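PDB 1QMJ: 16 kDa beta-galactoside-binding lectin from Gallus gallus, which binds beta-galactosides such as lactose as a homodimeric galectin and may take part in regulating differentiation. Local coordinates for residues V18-F29 / V120-K130. Residues are numbered along the deposited sequence; the frame is centred on the assembly and turned at random.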
loop_
_atom_site.group_PDB
_atom_site.type_symbol
_atom_site.label_atom_id
_atom_site.label_comp_id
_atom_site.label_asym_id
_atom_site.label_seq_id
_atom_site.Cartn_x
_atom_site.Cartn_y
_atom_site.Cartn_z
ATOM N N VAL A 18 -9.244 -0.554 -3.302
ATOM C CA VAL A 18 -8.304 -1.563 -3.771
ATOM C C VAL A 18 -8.688 -1.968 -5.187
ATOM O O VAL A 18 -9.768 -2.526 -5.419
ATOM C CB VAL A 18 -8.336 -2.807 -2.879
ATOM C CG1 VAL A 18 -7.411 -3.920 -3.386
ATOM C CG2 VAL A 18 -7.901 -2.530 -1.441
ATOM N N LYS A 19 -7.796 -1.668 -6.098
ATOM C CA LYS A 19 -7.976 -1.994 -7.514
ATOM C C LYS A 19 -7.043 -3.138 -7.873
ATOM O O LYS A 19 -5.895 -3.191 -7.417
ATOM C CB LYS A 19 -7.644 -0.786 -8.392
ATOM C CG LYS A 19 -8.337 0.500 -7.948
ATOM C CD LYS A 19 -8.026 1.685 -8.866
ATOM C CE LYS A 19 -8.742 1.600 -10.219
ATOM N NZ LYS A 19 -8.183 0.567 -11.104
ATOM N N GLY A 20 -7.544 -4.040 -8.681
ATOM C CA GLY A 20 -6.759 -5.198 -9.108
ATOM C C GLY A 20 -7.520 -6.023 -10.132
ATOM O O GLY A 20 -8.561 -5.598 -10.654
ATOM N N LYS A 21 -6.965 -7.182 -10.381
ATOM C CA LYS A 21 -7.521 -8.129 -11.334
ATOM C C LYS A 21 -7.571 -9.525 -10.727
ATOM O O LYS A 21 -6.584 -10.013 -10.159
ATOM C CB LYS A 21 -6.644 -8.176 -12.591
ATOM C CG LYS A 21 -7.145 -9.176 -13.637
ATOM C CD LYS A 21 -6.020 -10.008 -14.257
ATOM C CE LYS A 21 -6.533 -11.079 -15.223
ATOM N NZ LYS A 21 -7.265 -10.517 -16.367
ATOM N N ILE A 22 -8.733 -10.125 -10.863
ATOM C CA ILE A 22 -8.967 -11.488 -10.393
ATOM C C ILE A 22 -8.358 -12.427 -11.435
ATOM O O ILE A 22 -8.639 -12.306 -12.633
ATOM C CB ILE A 22 -10.477 -11.749 -10.257
ATOM C CG1 ILE A 22 -11.192 -10.737 -9.355
ATOM C CG2 ILE A 22 -10.795 -13.124 -9.666
ATOM C CD1 ILE A 22 -12.718 -10.795 -9.483
ATOM N N LEU A 23 -7.530 -13.342 -10.969
ATOM C CA LEU A 23 -6.853 -14.313 -11.862
ATOM C C LEU A 23 -7.898 -15.173 -12.589
ATOM O O LEU A 23 -8.967 -15.475 -12.047
ATOM C CB LEU A 23 -5.929 -15.216 -11.058
ATOM C CG LEU A 23 -4.816 -14.449 -10.339
ATOM C CD1 LEU A 23 -3.684 -15.356 -9.863
ATOM C CD2 LEU A 23 -4.152 -13.381 -11.217
ATOM N N SER A 24 -7.543 -15.543 -13.807
ATOM C CA SER A 24 -8.408 -16.341 -14.704
ATOM C C SER A 24 -8.556 -17.811 -14.248
ATOM O O SER A 24 -8.983 -18.681 -15.020
ATOM C CB SER A 24 -7.826 -16.348 -16.116
ATOM O OG SER A 24 -7.898 -15.044 -16.672
ATOM N N ASP A 25 -8.205 -18.065 -13.008
ATOM C CA ASP A 25 -8.302 -19.422 -12.419
ATOM C C ASP A 25 -8.325 -19.310 -10.904
ATOM O O ASP A 25 -7.862 -20.208 -10.186
ATOM C CB ASP A 25 -7.106 -20.270 -12.841
ATOM C CG ASP A 25 -5.797 -19.488 -12.840
ATOM O OD1 ASP A 25 -5.559 -18.638 -13.779
ATOM O OD2 ASP A 25 -4.934 -19.677 -11.901
ATOM N N ALA A 26 -8.868 -18.203 -10.481
ATOM C CA ALA A 26 -8.982 -17.856 -9.072
ATOM C C ALA A 26 -9.904 -18.815 -8.318
ATOM O O ALA A 26 -11.038 -19.085 -8.744
ATOM C CB ALA A 26 -9.560 -16.447 -8.928
ATOM N N LYS A 27 -9.364 -19.296 -7.214
ATOM C CA LYS A 27 -10.077 -20.181 -6.289
ATOM C C LYS A 27 -10.954 -19.294 -5.429
ATOM O O LYS A 27 -12.045 -19.693 -4.998
ATOM C CB LYS A 27 -9.092 -20.908 -5.374
ATOM C CG LYS A 27 -8.451 -22.156 -5.963
ATOM C CD LYS A 27 -7.604 -22.878 -4.912
ATOM C CE LYS A 27 -7.039 -24.214 -5.371
ATOM N NZ LYS A 27 -6.333 -24.924 -4.292
ATOM N N GLY A 28 -10.384 -18.120 -5.245
ATOM C CA GLY A 28 -10.947 -17.028 -4.467
ATOM C C GLY A 28 -9.799 -16.152 -3.964
ATOM O O GLY A 28 -8.617 -16.481 -4.138
ATOM N N PHE A 29 -10.175 -15.060 -3.364
ATOM C CA PHE A 29 -9.227 -14.108 -2.783
ATOM C C PHE A 29 -9.882 -13.504 -1.559
ATOM O O PHE A 29 -11.078 -13.718 -1.312
ATOM C CB PHE A 29 -8.853 -13.013 -3.794
ATOM C CG PHE A 29 -10.021 -12.121 -4.197
ATOM C CD1 PHE A 29 -10.886 -12.531 -5.213
ATOM C CD2 PHE A 29 -10.221 -10.894 -3.552
ATOM C CE1 PHE A 29 -11.959 -11.714 -5.586
ATOM C CE2 PHE A 29 -11.293 -10.076 -3.924
ATOM C CZ PHE A 29 -12.162 -10.487 -4.942
ATOM N N VAL A 120 -4.113 -8.075 1.322
ATOM C CA VAL A 120 -4.810 -8.685 0.193
ATOM C C VAL A 120 -4.139 -10.027 -0.036
ATOM O O VAL A 120 -2.916 -10.092 -0.132
ATOM C CB VAL A 120 -4.694 -7.832 -1.096
ATOM C CG1 VAL A 120 -5.393 -8.536 -2.248
ATOM C CG2 VAL A 120 -5.301 -6.444 -0.878
ATOM N N GLU A 121 -4.926 -11.097 -0.079
ATOM C CA GLU A 121 -4.383 -12.436 -0.293
ATOM C C GLU A 121 -5.194 -13.239 -1.309
ATOM O O GLU A 121 -6.289 -12.839 -1.720
ATOM C CB GLU A 121 -4.269 -13.197 1.036
ATOM C CG GLU A 121 -5.581 -13.378 1.779
ATOM C CD GLU A 121 -5.410 -14.067 3.128
ATOM O OE1 GLU A 121 -4.588 -13.591 3.947
ATOM O OE2 GLU A 121 -6.108 -15.077 3.375
ATOM N N GLY A 122 -4.636 -14.371 -1.721
ATOM C CA GLY A 122 -5.310 -15.214 -2.686
ATOM C C GLY A 122 -4.998 -14.867 -4.129
ATOM O O GLY A 122 -3.981 -14.236 -4.445
ATOM N N ASP A 123 -5.901 -15.274 -5.010
ATOM C CA ASP A 123 -5.745 -15.061 -6.437
ATOM C C ASP A 123 -6.257 -13.716 -6.917
ATOM O O ASP A 123 -7.209 -13.640 -7.702
ATOM C CB ASP A 123 -6.419 -16.201 -7.192
ATOM C CG ASP A 123 -5.923 -17.560 -6.740
ATOM O OD1 ASP A 123 -4.694 -17.780 -6.758
ATOM O OD2 ASP A 123 -6.755 -18.395 -6.337
ATOM N N PHE A 124 -5.608 -12.658 -6.442
ATOM C CA PHE A 124 -5.956 -11.295 -6.817
ATOM C C PHE A 124 -4.645 -10.577 -7.100
ATOM O O PHE A 124 -3.649 -10.781 -6.398
ATOM C CB PHE A 124 -6.706 -10.594 -5.677
ATOM C CG PHE A 124 -7.352 -9.286 -6.071
ATOM C CD1 PHE A 124 -8.459 -9.263 -6.912
ATOM C CD2 PHE A 124 -6.879 -8.080 -5.564
ATOM C CE1 PHE A 124 -9.088 -8.068 -7.242
ATOM C CE2 PHE A 124 -7.505 -6.873 -5.890
ATOM C CZ PHE A 124 -8.612 -6.871 -6.729
ATOM N N LYS A 125 -4.626 -9.791 -8.166
ATOM C CA LYS A 125 -3.441 -9.033 -8.528
ATOM C C LYS A 125 -3.731 -7.551 -8.273
ATOM O O LYS A 125 -4.542 -6.937 -8.962
ATOM C CB LYS A 125 -3.084 -9.267 -9.998
ATOM C CG LYS A 125 -1.760 -8.666 -10.410
ATOM C CD LYS A 125 -1.641 -8.572 -11.925
ATOM C CE LYS A 125 -2.634 -7.569 -12.510
ATOM N NZ LYS A 125 -2.408 -6.170 -12.026
ATOM N N VAL A 126 -3.115 -7.011 -7.227
ATOM C CA VAL A 126 -3.291 -5.614 -6.858
ATOM C C VAL A 126 -2.603 -4.714 -7.889
ATOM O O VAL A 126 -1.478 -4.979 -8.330
ATOM C CB VAL A 126 -2.709 -5.323 -5.449
ATOM C CG1 VAL A 126 -3.012 -3.889 -5.025
ATOM C CG2 VAL A 126 -3.270 -6.300 -4.438
ATOM N N LYS A 127 -3.295 -3.655 -8.268
ATOM C CA LYS A 127 -2.778 -2.711 -9.235
ATOM C C LYS A 127 -2.651 -1.335 -8.592
ATOM O O LYS A 127 -1.811 -0.539 -8.992
ATOM C CB LYS A 127 -3.720 -2.639 -10.442
ATOM C CG LYS A 127 -3.048 -2.882 -11.780
ATOM C CD LYS A 127 -2.121 -1.740 -12.168
ATOM C CE LYS A 127 -1.516 -1.967 -13.548
ATOM N NZ LYS A 127 -0.740 -3.244 -13.611
ATOM N N ALA A 128 -3.476 -1.064 -7.585
ATOM C CA ALA A 128 -3.447 0.227 -6.913
ATOM C C ALA A 128 -4.260 0.240 -5.626
ATOM O O ALA A 128 -5.245 -0.491 -5.501
ATOM C CB ALA A 128 -3.975 1.300 -7.858
ATOM N N ILE A 129 -3.820 1.054 -4.667
ATOM C CA ILE A 129 -4.493 1.241 -3.382
ATOM C C ILE A 129 -4.631 2.753 -3.221
ATOM O O ILE A 129 -3.631 3.476 -3.241
ATOM C CB ILE A 129 -3.686 0.661 -2.189
ATOM C CG1 ILE A 129 -3.531 -0.854 -2.358
ATOM C CG2 ILE A 129 -4.378 0.995 -0.864
ATOM C CD1 ILE A 129 -3.389 -1.627 -1.064
ATOM N N LYS A 130 -5.867 3.230 -3.122
ATOM C CA LYS A 130 -6.138 4.658 -2.994
ATOM C C LYS A 130 -6.810 4.995 -1.674
ATOM O O LYS A 130 -7.563 4.188 -1.135
ATOM C CB LYS A 130 -7.044 5.126 -4.135
ATOM C CG LYS A 130 -6.507 4.868 -5.530
ATOM C CD LYS A 130 -7.502 5.353 -6.573
ATOM C CE LYS A 130 -7.037 5.056 -7.990
ATOM N NZ LYS A 130 -8.053 5.499 -8.991
#
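The rings of Phe29 and Phe124 form an offset stack, with centroids 4.8 Å apart and planes turned by 21°, and Phe124 CD1 lies over the centre of the Phe29 ring. With CG anti to the backbone N (chi1 -168°), the Phe124 ring folds across the neighbouring strand: its CZ comes obliquely to 3.4 Å from Gly20 CA, beside a position that bears no side chain. Ile22 CG1 meets this ring in plane at its edge, and Val18 CG1 touches CE2 obliquely at 3.9 Å while also reaching Val120 CG2. On the other face of the sheet the aliphatic part of Lys19 crosses that of Lys130, CD to CE 3.6 Å.

Strands 18-22 and 124-130 are antiparallel, and a classic beta bulge sets Lys127 and Ala128 together opposite Lys19, moving the register by one residue. Lys19 O accepts from Lys127 N (2.8 Å) and from Ala128 N (3.2 Å), both approaching from the same face of the carbonyl plane. Asp123, centre of an inverse gamma turn, ties the two segments together beyond the strand pair. Its OD2 takes the Lys27 N-H on the anti side at 2.9 Å, tilted out of the carboxylate plane, its own N-H goes to Gly28 O, and its O receives Leu23 N from above the carbonyl plane. These three bonds, one from the carboxylate and two from the backbone of Asp123, hold the loop after Ile22, and Ala26 CB of that loop packs 3.6 Å from Asp123 CB.

The turn carries the chain from strand 117-122, which pairs with 29-33, to 124-131, which pairs with 16-22, so the contact joins the two sheets of the galectin beta-sandwich, with the phenylalanines between them. Strand 83-90 flanks 16-22 on its other side, while Ala128, Ile129 and Lys130 pair antiparallel with a strand of the second subunit, continuing the sheet across the dimer.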